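Local atomic coordinates of CRISPR-associated endonuclease Cas12b (Alicyclobacillus acidoterrestris, PDB entry 5U31), a protein that is an RNA-guided CRISPR endonuclease that uses a RuvC nuclease domain to cleave invading DNA carrying a matching target sequence and a PAM. Residues A[581-586]-A[981-986]; A[601-606]-A[985-990]; A[568-573]-A[846-851]. The protein carries 3 engineered substitutions. All coordinates share one frame; numbering follows the deposited sequence.

In the fold
All three contacts share one mixed sheet of the RuvC nuclease domain. Contact 3 joins two neighbouring parallel strands of it, 566-572 and 845-850, and holds two positions assigned to the RuvC active site, both engineered to alanine here; the CB atoms of Ala-571 and Ala-849 are 6.7 Å apart. Contacts 1 and 2 seat successive turns of helix 977-990 on the sheet; their centres are about 7 Å apart, and they share Leu-985 and Gln-986. The centre of contact 1 is about 10 Å from that of contact 3, linked by a hydrogen bond from Ser-569 OG to Ala-982 O (2.7 Å). Guide RNA nucleotide A6 of chain B meets Gln-983 of contact 1 and Phe-601 of contact 2.

Contact 1: A[581-586]-A[981-986]; sequences SVFRVA and AAQNLQ. With nucleotides of chain B.
Ser-581 and Phe-583 of strand 581-586 face Ala-982, Gln-983 and Gln-986 of helix 981-986, the two axes running 8.8 Å apart and 28° from parallel. The backbones come nearest at Ser-581, where the CA atoms of Ser-581 and Ala-982 are 6.4 Å apart; Phe-583 CA and Gln-986 CA are already 7.8 Å apart. At the closer end Ser-581 OG rests 3.8 Å from Ala-982 CB and 3.7 Å from Gln-983 CG. One turn later, Gln-986 lays its bent chain over a face of the Phe-583 ring. The evidence is a CH-pi contact, with Gln-986 CG 3.7 Å from the ring centroid and 26° off its normal, while the amide lies nearly parallel to the ring. Gln-983 CG comes instead to the edge of the same ring. Beyond CG that chain is extended (chi2 -175°), which carries NE2 to the ribose of A6 of chain B, where it makes a weak 3.4 Å hydrogen bond with O4'. His-615 meets the Phe-583 ring edge-to-face. No direct hydrogen bond joins the two segments, so their own contact rests on apolar and CH-pi packing; Ser-569 of the neighbouring strand, weakly bonded to Ser-581 OG, adds a polar link to the helix.

Contact 2: A[601-606]-A[985-990]; sequences FFFPIK and LQQRLW. With nucleotides of chain B.
Phe-603 reaches from strand 602-604 to Gln-987 and Trp-990 of helix 985-990. Its CB lies 4.3 Å from Trp-990 CD1, an apolar contact. CG stands beside the backbone N (chi1 -78°), which turns the ring across the Gln-987 side chain. CD2 faces the Gln-987 backbone around CA, whereas CE1 on the other flank is 3.6 Å from Gln-987 CG. At the far end, CZ meets Gln-987 CB at 3.5 Å. That CB sits over the ring face, 3.6 Å from the centroid and 16° off the normal, the geometry of a CH-pi contact. Strand 602-604 is an edge strand of the mixed sheet of the RuvC domain, which belongs to the RNase H clan, and the helix packs against this sheet. The Phe-603 ring also meets that of Phe-583 with nearly parallel planes. Further along, Ile-605 runs alongside Trp-990, its CG1 4.0 Å from the indole-bearing CB and its CD1 close to Trp-990 CE3. Lys-606 N then donates a hydrogen bond of 2.7 Å and 167° to Trp-990 O, almost in line with the carbonyl bond, tying the chain to the backbone of Trp-990. At the other end, Phe-601 turns a ring face to A6 of chain B, CD1 being 3.5 Å from C5'.

Contact 3: A[568-573]-A[846-851]; sequences MSVALG and ILLAEL. Engineered in segment 568-573: Ala-571 (natural residue Asp). Engineered in segment 846-851: Ala-849 (natural residue Glu).
Leu-847 N donates to Met-568 O in the shortest polar bond between these strands, 2.6 Å long and close to straight at 175°. The same carbonyl oxygen receives a CA-H...O contact from Ile-846. In return, Leu-847 O accepts a 2.9 Å hydrogen bond from Val-570 N, more bent at 149°, and a CA-H...O contact from Ser-569. Leu-847 thus engages both sides of Ser-569, as expected where strands 568-572 and 846-850 run parallel. In the sheet order 611-621, 578-587, 566-572, 845-850, 890-895, these two are the third and fourth strands, the first three being antiparallel and the rest parallel: this is the RNase H core, and 568-572 and 846-850 carry two positions assigned to its active site. Both are engineered here, Ala-571 replacing Asp and Ala-849 replacing Glu, so the natural carboxylates are absent.

Selenomethionine Met-568, Val-570, Ile-846 and Leu-848 share one face of the sheet. The Met-568 chain bends at its last torsion (68°), bringing CE within 3.9 Å of Ile-846 CG1, and Val-570 CG2 meets Ile-846 CG2 at the same distance. Leu-848 lies alongside Val-570, its CD2 3.5 Å from CB, and Leu-572 CG approaches that methyl at 4.4 Å. Helices 796-822 and 873-884 cover this face. Ser-569 and Leu-847 point to the opposite face, where helix 977-990 packs and Ser-569 OG finds its partner in Ala-982.

Contact 1: A[581-586]-A[981-986]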
loop_
_atom_site.group_PDB
_atom_site.type_symbol
_atom_site.label_atom_id
_atom_site.label_comp_id
_atom_site.label_asym_id
_atom_site.label_seq_id
_atom_site.Cartn_x
_atom_site.Cartn_y
_atom_site.Cartn_z
ATOM N N SER A 581 -5.122 22.579 -5.322
ATOM C CA SER A 581 -5.240 24.028 -5.260
ATOM C C SER A 581 -3.847 24.593 -5.050
ATOM O O SER A 581 -3.106 24.110 -4.190
ATOM C CB SER A 581 -6.180 24.474 -4.137
ATOM O OG SER A 581 -5.780 23.917 -2.905
ATOM N N VAL A 582 -3.498 25.603 -5.840
ATOM C CA VAL A 582 -2.154 26.163 -5.877
ATOM C C VAL A 582 -2.179 27.517 -5.185
ATOM O O VAL A 582 -3.073 28.334 -5.436
ATOM C CB VAL A 582 -1.640 26.282 -7.324
ATOM C CG1 VAL A 582 -0.288 26.960 -7.359
ATOM C CG2 VAL A 582 -1.556 24.916 -7.961
ATOM N N PHE A 583 -1.205 27.748 -4.311
ATOM C CA PHE A 583 -1.076 28.999 -3.584
ATOM C C PHE A 583 0.329 29.548 -3.776
ATOM O O PHE A 583 1.298 28.793 -3.886
ATOM C CB PHE A 583 -1.362 28.818 -2.086
ATOM C CG PHE A 583 -2.821 28.820 -1.733
ATOM C CD1 PHE A 583 -3.388 29.906 -1.085
ATOM C CD2 PHE A 583 -3.627 27.738 -2.043
ATOM C CE1 PHE A 583 -4.730 29.911 -0.751
ATOM C CE2 PHE A 583 -4.971 27.737 -1.710
ATOM C CZ PHE A 583 -5.524 28.827 -1.064
ATOM N N ARG A 584 0.429 30.873 -3.812
ATOM C CA ARG A 584 1.690 31.570 -4.016
ATOM C C ARG A 584 1.965 32.475 -2.823
ATOM O O ARG A 584 1.059 33.148 -2.323
ATOM C CB ARG A 584 1.655 32.395 -5.317
ATOM C CG ARG A 584 2.330 33.761 -5.229
ATOM C CD ARG A 584 2.197 34.548 -6.532
ATOM N NE ARG A 584 0.803 34.803 -6.890
ATOM C CZ ARG A 584 0.170 35.949 -6.666
ATOM N NH1 ARG A 584 0.807 36.957 -6.089
ATOM N NH2 ARG A 584 -1.098 36.093 -7.024
ATOM N N VAL A 585 3.211 32.477 -2.358
ATOM C CA VAL A 585 3.619 33.403 -1.307
ATOM C C VAL A 585 3.883 34.761 -1.941
ATOM O O VAL A 585 4.596 34.861 -2.945
ATOM C CB VAL A 585 4.857 32.882 -0.562
ATOM C CG1 VAL A 585 5.172 33.779 0.619
ATOM C CG2 VAL A 585 4.639 31.460 -0.094
ATOM N N ALA A 586 3.300 35.809 -1.365
ATOM C CA ALA A 586 3.418 37.143 -1.937
ATOM C C ALA A 586 3.210 38.179 -0.844
ATOM O O ALA A 586 2.602 37.903 0.193
ATOM C CB ALA A 586 2.411 37.359 -3.072
ATOM N N ALA A 981 -11.098 20.432 1.313
ATOM C CA ALA A 981 -10.087 19.716 2.079
ATOM C C ALA A 981 -8.691 20.117 1.634
ATOM O O ALA A 981 -7.795 20.302 2.466
ATOM C CB ALA A 981 -10.285 18.209 1.933
ATOM N N ALA A 982 -8.495 20.266 0.322
ATOM C CA ALA A 982 -7.194 20.667 -0.195
ATOM C C ALA A 982 -6.801 22.040 0.322
ATOM O O ALA A 982 -5.652 22.259 0.717
ATOM C CB ALA A 982 -7.215 20.653 -1.721
ATOM N N GLN A 983 -7.747 22.979 0.331
ATOM C CA GLN A 983 -7.446 24.314 0.828
ATOM C C GLN A 983 -7.264 24.319 2.339
ATOM O O GLN A 983 -6.573 25.190 2.878
ATOM C CB GLN A 983 -8.546 25.285 0.410
ATOM C CG GLN A 983 -8.682 25.444 -1.095
ATOM C CD GLN A 983 -9.693 26.500 -1.473
ATOM O OE1 GLN A 983 -10.370 27.059 -0.612
ATOM N NE2 GLN A 983 -9.800 26.784 -2.765
ATOM N N ASN A 984 -7.869 23.356 3.038
ATOM C CA ASN A 984 -7.643 23.248 4.472
ATOM C C ASN A 984 -6.204 22.853 4.767
ATOM O O ASN A 984 -5.570 23.420 5.662
ATOM C CB ASN A 984 -8.618 22.249 5.088
ATOM C CG ASN A 984 -9.567 22.899 6.072
ATOM O OD1 ASN A 984 -9.172 23.770 6.852
ATOM N ND2 ASN A 984 -10.829 22.488 6.036
ATOM N N LEU A 985 -5.671 21.884 4.018
ATOM C CA LEU A 985 -4.261 21.538 4.157
ATOM C C LEU A 985 -3.378 22.755 3.923
ATOM O O LEU A 985 -2.420 22.995 4.668
ATOM C CB LEU A 985 -3.897 20.413 3.189
ATOM C CG LEU A 985 -4.703 19.121 3.338
ATOM C CD1 LEU A 985 -4.162 18.050 2.424
ATOM C CD2 LEU A 985 -4.685 18.644 4.774
ATOM N N GLN A 986 -3.699 23.548 2.904
ATOM C CA GLN A 986 -2.944 24.768 2.655
ATOM C C GLN A 986 -3.054 25.725 3.834
ATOM O O GLN A 986 -2.050 26.284 4.291
ATOM C CB GLN A 986 -3.443 25.432 1.377
ATOM C CG GLN A 986 -2.442 26.379 0.784
ATOM C CD GLN A 986 -1.530 25.700 -0.207
ATOM O OE1 GLN A 986 -0.402 26.131 -0.419
ATOM N NE2 GLN A 986 -2.018 24.633 -0.828
ATOM P P A B 6 -14.357 30.424 -2.095
ATOM O OP1 A B 6 -14.529 30.014 -0.681
ATOM O OP2 A B 6 -14.220 31.868 -2.427
ATOM O "O5'" A B 6 -13.100 29.629 -2.661
ATOM C "C5'" A B 6 -11.792 30.180 -2.587
ATOM C "C4'" A B 6 -11.240 30.450 -3.960
ATOM O "O4'" A B 6 -11.181 29.183 -4.665
ATOM C "C3'" A B 6 -12.101 31.395 -4.803
ATOM O "O3'" A B 6 -11.406 32.556 -5.310
ATOM C "C2'" A B 6 -12.711 30.503 -5.893
ATOM O "O2'" A B 6 -12.822 31.092 -7.169
ATOM C "C1'" A B 6 -11.803 29.280 -5.928
ATOM N N9 A B 6 -12.596 28.071 -6.154
ATOM C C8 A B 6 -13.600 27.606 -5.340
ATOM N N7 A B 6 -14.195 26.527 -5.783
ATOM C C5 A B 6 -13.555 26.273 -6.986
ATOM C C6 A B 6 -13.733 25.264 -7.944
ATOM N N6 A B 6 -14.641 24.294 -7.828
ATOM N N1 A B 6 -12.935 25.284 -9.032
ATOM C C2 A B 6 -12.028 26.263 -9.142
ATOM N N3 A B 6 -11.765 27.271 -8.312
ATOM C C4 A B 6 -12.573 27.220 -7.237
#

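Contact 2: A[601-606]-A[985-990]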
loop_
_atom_site.group_PDB
_atom_site.type_symbol
_atom_site.label_atom_id
_atom_site.label_comp_id
_atom_site.label_asym_id
_atom_site.label_seq_id
_atom_site.Cartn_x
_atom_site.Cartn_y
_atom_site.Cartn_z
ATOM N N PHE A 601 -8.361 35.355 -3.044
ATOM C CA PHE A 601 -8.410 34.584 -1.814
ATOM C C PHE A 601 -6.992 34.341 -1.316
ATOM O O PHE A 601 -6.121 33.929 -2.087
ATOM C CB PHE A 601 -9.142 33.265 -2.061
ATOM C CG PHE A 601 -9.329 32.432 -0.835
ATOM C CD1 PHE A 601 -8.880 31.125 -0.803
ATOM C CD2 PHE A 601 -9.951 32.951 0.285
ATOM C CE1 PHE A 601 -9.050 30.347 0.325
ATOM C CE2 PHE A 601 -10.122 32.182 1.417
ATOM C CZ PHE A 601 -9.670 30.876 1.437
ATOM N N PHE A 602 -6.753 34.613 -0.035
ATOM C CA PHE A 602 -5.436 34.391 0.538
ATOM C C PHE A 602 -5.568 33.897 1.971
ATOM O O PHE A 602 -6.621 34.018 2.602
ATOM C CB PHE A 602 -4.565 35.659 0.478
ATOM C CG PHE A 602 -5.131 36.827 1.230
ATOM C CD1 PHE A 602 -4.763 37.066 2.544
ATOM C CD2 PHE A 602 -6.021 37.696 0.620
ATOM C CE1 PHE A 602 -5.279 38.139 3.239
ATOM C CE2 PHE A 602 -6.541 38.775 1.312
ATOM C CZ PHE A 602 -6.168 38.998 2.622
ATOM N N PHE A 603 -4.480 33.316 2.474
ATOM C CA PHE A 603 -4.372 32.852 3.843
ATOM C C PHE A 603 -3.266 33.609 4.555
ATOM O O PHE A 603 -2.203 33.840 3.973
ATOM C CB PHE A 603 -4.062 31.353 3.912
ATOM C CG PHE A 603 -5.240 30.476 3.668
ATOM C CD1 PHE A 603 -6.457 30.747 4.263
ATOM C CD2 PHE A 603 -5.131 29.378 2.838
ATOM C CE1 PHE A 603 -7.544 29.936 4.036
ATOM C CE2 PHE A 603 -6.212 28.564 2.604
ATOM C CZ PHE A 603 -7.423 28.843 3.204
ATOM N N PRO A 604 -3.477 34.008 5.802
ATOM C CA PRO A 604 -2.383 34.616 6.560
ATOM C C PRO A 604 -1.275 33.607 6.804
ATOM O O PRO A 604 -1.508 32.398 6.892
ATOM C CB PRO A 604 -3.049 35.047 7.870
ATOM C CG PRO A 604 -4.277 34.209 7.977
ATOM C CD PRO A 604 -4.733 33.966 6.571
ATOM N N ILE A 605 -0.052 34.120 6.885
ATOM C CA ILE A 605 1.134 33.310 7.130
ATOM C C ILE A 605 1.670 33.653 8.508
ATOM O O ILE A 605 1.875 34.832 8.825
ATOM C CB ILE A 605 2.211 33.544 6.059
ATOM C CG1 ILE A 605 1.671 33.193 4.677
ATOM C CG2 ILE A 605 3.439 32.727 6.370
ATOM C CD1 ILE A 605 2.682 33.376 3.583
ATOM N N LYS A 606 1.895 32.629 9.325
ATOM C CA LYS A 606 2.421 32.850 10.665
ATOM C C LYS A 606 3.793 33.509 10.592
ATOM O O LYS A 606 4.609 33.191 9.724
ATOM C CB LYS A 606 2.501 31.524 11.421
ATOM C CG LYS A 606 3.091 31.607 12.820
ATOM C CD LYS A 606 3.198 30.219 13.429
ATOM C CE LYS A 606 3.811 30.253 14.815
ATOM N NZ LYS A 606 3.895 28.890 15.406
ATOM N N LEU A 985 -5.671 21.884 4.018
ATOM C CA LEU A 985 -4.261 21.538 4.157
ATOM C C LEU A 985 -3.378 22.755 3.923
ATOM O O LEU A 985 -2.420 22.995 4.668
ATOM C CB LEU A 985 -3.897 20.413 3.189
ATOM C CG LEU A 985 -4.703 19.121 3.338
ATOM C CD1 LEU A 985 -4.162 18.050 2.424
ATOM C CD2 LEU A 985 -4.685 18.644 4.774
ATOM N N GLN A 986 -3.699 23.548 2.904
ATOM C CA GLN A 986 -2.944 24.768 2.655
ATOM C C GLN A 986 -3.054 25.725 3.834
ATOM O O GLN A 986 -2.050 26.284 4.291
ATOM C CB GLN A 986 -3.443 25.432 1.377
ATOM C CG GLN A 986 -2.442 26.379 0.784
ATOM C CD GLN A 986 -1.530 25.700 -0.207
ATOM O OE1 GLN A 986 -0.402 26.131 -0.419
ATOM N NE2 GLN A 986 -2.018 24.633 -0.828
ATOM N N GLN A 987 -4.271 25.916 4.349
ATOM C CA GLN A 987 -4.470 26.825 5.472
ATOM C C GLN A 987 -3.718 26.361 6.713
ATOM O O GLN A 987 -3.241 27.189 7.497
ATOM C CB GLN A 987 -5.964 26.968 5.765
ATOM C CG GLN A 987 -6.309 27.991 6.834
ATOM C CD GLN A 987 -6.305 27.404 8.233
ATOM O OE1 GLN A 987 -6.523 26.204 8.419
ATOM N NE2 GLN A 987 -6.053 28.247 9.226
ATOM N N ARG A 988 -3.595 25.047 6.905
ATOM C CA ARG A 988 -2.859 24.523 8.049
ATOM C C ARG A 988 -1.353 24.660 7.881
ATOM O O ARG A 988 -0.627 24.712 8.879
ATOM C CB ARG A 988 -3.225 23.058 8.275
ATOM C CG ARG A 988 -4.679 22.870 8.605
ATOM C CD ARG A 988 -5.027 21.434 8.879
ATOM N NE ARG A 988 -6.405 21.338 9.342
ATOM C CZ ARG A 988 -6.954 20.235 9.831
ATOM N NH1 ARG A 988 -6.236 19.123 9.923
ATOM N NH2 ARG A 988 -8.217 20.245 10.232
ATOM N N LEU A 989 -0.868 24.710 6.639
ATOM C CA LEU A 989 0.561 24.883 6.403
ATOM C C LEU A 989 1.031 26.249 6.884
ATOM O O LEU A 989 1.977 26.352 7.676
ATOM C CB LEU A 989 0.864 24.707 4.914
ATOM C CG LEU A 989 2.169 24.045 4.457
ATOM C CD1 LEU A 989 2.882 24.917 3.439
ATOM C CD2 LEU A 989 3.073 23.723 5.621
ATOM N N TRP A 990 0.371 27.312 6.423
ATOM C CA TRP A 990 0.826 28.673 6.665
ATOM C C TRP A 990 0.524 29.171 8.070
ATOM O O TRP A 990 1.002 30.250 8.435
ATOM C CB TRP A 990 0.195 29.627 5.645
ATOM C CG TRP A 990 0.373 29.184 4.231
ATOM C CD1 TRP A 990 -0.605 28.788 3.369
ATOM C CD2 TRP A 990 1.609 29.072 3.515
ATOM N NE1 TRP A 990 -0.057 28.443 2.156
ATOM C CE2 TRP A 990 1.302 28.608 2.220
ATOM C CE3 TRP A 990 2.947 29.322 3.842
ATOM C CZ2 TRP A 990 2.280 28.390 1.254
ATOM C CZ3 TRP A 990 3.918 29.101 2.882
ATOM C CH2 TRP A 990 3.578 28.639 1.605
ATOM P P A B 6 -14.357 30.424 -2.095
ATOM O OP1 A B 6 -14.529 30.014 -0.681
ATOM O OP2 A B 6 -14.220 31.868 -2.427
ATOM O "O5'" A B 6 -13.100 29.629 -2.661
ATOM C "C5'" A B 6 -11.792 30.180 -2.587
ATOM C "C4'" A B 6 -11.240 30.450 -3.960
ATOM O "O4'" A B 6 -11.181 29.183 -4.665
ATOM C "C3'" A B 6 -12.101 31.395 -4.803
ATOM O "O3'" A B 6 -11.406 32.556 -5.310
ATOM C "C2'" A B 6 -12.711 30.503 -5.893
ATOM O "O2'" A B 6 -12.822 31.092 -7.169
ATOM C "C1'" A B 6 -11.803 29.280 -5.928
ATOM N N9 A B 6 -12.596 28.071 -6.154
ATOM C C8 A B 6 -13.600 27.606 -5.340
ATOM N N7 A B 6 -14.195 26.527 -5.783
ATOM C C5 A B 6 -13.555 26.273 -6.986
ATOM C C6 A B 6 -13.733 25.264 -7.944
ATOM N N6 A B 6 -14.641 24.294 -7.828
ATOM N N1 A B 6 -12.935 25.284 -9.032
ATOM C C2 A B 6 -12.028 26.263 -9.142
ATOM N N3 A B 6 -11.765 27.271 -8.312
ATOM C C4 A B 6 -12.573 27.220 -7.237
#

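Contact 3: A[568-573]-A[846-851]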
loop_
_atom_site.group_PDB
_atom_site.type_symbol
_atom_site.label_atom_id
_atom_site.label_comp_id
_atom_site.label_asym_id
_atom_site.label_seq_id
_atom_site.Cartn_x
_atom_site.Cartn_y
_atom_site.Cartn_z
HETATM N N MSE A 568 1.425 23.241 -3.831
HETATM C CA MSE A 568 0.185 22.657 -4.316
HETATM C C MSE A 568 -0.311 21.587 -3.353
HETATM O O MSE A 568 0.404 20.633 -3.059
HETATM C CB MSE A 568 0.374 22.063 -5.707
HETATM C CG MSE A 568 -0.918 21.602 -6.339
HETATM SE SE MSE A 568 -0.629 20.641 -8.003
HETATM C CE MSE A 568 0.223 19.057 -7.261
ATOM N N SER A 569 -1.531 21.751 -2.852
ATOM C CA SER A 569 -2.124 20.758 -1.971
ATOM C C SER A 569 -3.007 19.827 -2.786
ATOM O O SER A 569 -3.637 20.245 -3.759
ATOM C CB SER A 569 -2.930 21.418 -0.852
ATOM O OG SER A 569 -3.893 22.310 -1.376
ATOM N N VAL A 570 -3.035 18.558 -2.393
ATOM C CA VAL A 570 -3.689 17.515 -3.169
ATOM C C VAL A 570 -4.600 16.719 -2.252
ATOM O O VAL A 570 -4.158 16.220 -1.212
ATOM C CB VAL A 570 -2.667 16.581 -3.843
ATOM C CG1 VAL A 570 -3.379 15.519 -4.663
ATOM C CG2 VAL A 570 -1.708 17.376 -4.698
ATOM N N ALA A 571 -5.863 16.586 -2.644
ATOM C CA ALA A 571 -6.843 15.786 -1.915
ATOM C C ALA A 571 -7.161 14.551 -2.749
ATOM O O ALA A 571 -7.952 14.616 -3.694
ATOM C CB ALA A 571 -8.098 16.597 -1.617
ATOM N N LEU A 572 -6.541 13.426 -2.398
ATOM C CA LEU A 572 -6.820 12.175 -3.086
ATOM C C LEU A 572 -8.230 11.695 -2.772
ATOM O O LEU A 572 -8.745 11.882 -1.664
ATOM C CB LEU A 572 -5.812 11.102 -2.680
ATOM C CG LEU A 572 -4.338 11.410 -2.935
ATOM C CD1 LEU A 572 -3.459 10.336 -2.314
ATOM C CD2 LEU A 572 -4.069 11.544 -4.427
ATOM N N GLY A 573 -8.850 11.062 -3.762
ATOM C CA GLY A 573 -10.189 10.535 -3.595
ATOM C C GLY A 573 -10.437 9.397 -4.558
ATOM O O GLY A 573 -9.591 9.055 -5.388
ATOM N N ILE A 846 4.608 19.732 -3.073
ATOM C CA ILE A 846 3.315 19.069 -3.198
ATOM C C ILE A 846 2.881 18.653 -1.801
ATOM O O ILE A 846 3.559 17.853 -1.145
ATOM C CB ILE A 846 3.384 17.854 -4.136
ATOM C CG1 ILE A 846 3.651 18.299 -5.568
ATOM C CG2 ILE A 846 2.098 17.052 -4.077
ATOM C CD1 ILE A 846 3.951 17.154 -6.481
ATOM N N LEU A 847 1.757 19.194 -1.342
ATOM C CA LEU A 847 1.295 18.994 0.028
ATOM C C LEU A 847 0.120 18.021 0.025
ATOM O O LEU A 847 -0.997 18.385 -0.357
ATOM C CB LEU A 847 0.901 20.325 0.666
ATOM C CG LEU A 847 0.576 20.245 2.157
ATOM C CD1 LEU A 847 1.784 19.761 2.930
ATOM C CD2 LEU A 847 0.110 21.587 2.681
ATOM N N LEU A 848 0.372 16.790 0.455
ATOM C CA LEU A 848 -0.672 15.783 0.572
ATOM C C LEU A 848 -1.231 15.755 1.990
ATOM O O LEU A 848 -0.705 16.386 2.907
ATOM C CB LEU A 848 -0.128 14.408 0.200
ATOM C CG LEU A 848 0.310 14.194 -1.242
ATOM C CD1 LEU A 848 1.104 12.922 -1.322
ATOM C CD2 LEU A 848 -0.908 14.091 -2.105
ATOM N N ALA A 849 -2.310 15.005 2.169
ATOM C CA ALA A 849 -2.834 14.782 3.507
ATOM C C ALA A 849 -2.062 13.659 4.181
ATOM O O ALA A 849 -1.690 12.669 3.544
ATOM C CB ALA A 849 -4.324 14.446 3.460
ATOM N N GLU A 850 -1.805 13.831 5.471
ATOM C CA GLU A 850 -1.137 12.814 6.274
ATOM C C GLU A 850 -2.139 11.702 6.564
ATOM O O GLU A 850 -3.005 11.842 7.427
ATOM C CB GLU A 850 -0.586 13.435 7.554
ATOM C CG GLU A 850 -0.176 12.436 8.607
ATOM C CD GLU A 850 0.718 11.375 8.036
ATOM O OE1 GLU A 850 1.602 11.728 7.231
ATOM O OE2 GLU A 850 0.521 10.192 8.370
ATOM N N LEU A 851 -2.033 10.585 5.838
ATOM C CA LEU A 851 -2.972 9.479 5.994
ATOM C C LEU A 851 -2.257 8.158 6.253
ATOM O O LEU A 851 -2.771 7.091 5.904
ATOM C CB LEU A 851 -3.877 9.353 4.771
ATOM C CG LEU A 851 -4.732 10.574 4.447
ATOM C CD1 LEU A 851 -5.625 10.272 3.265
ATOM C CD2 LEU A 851 -5.549 10.995 5.657
#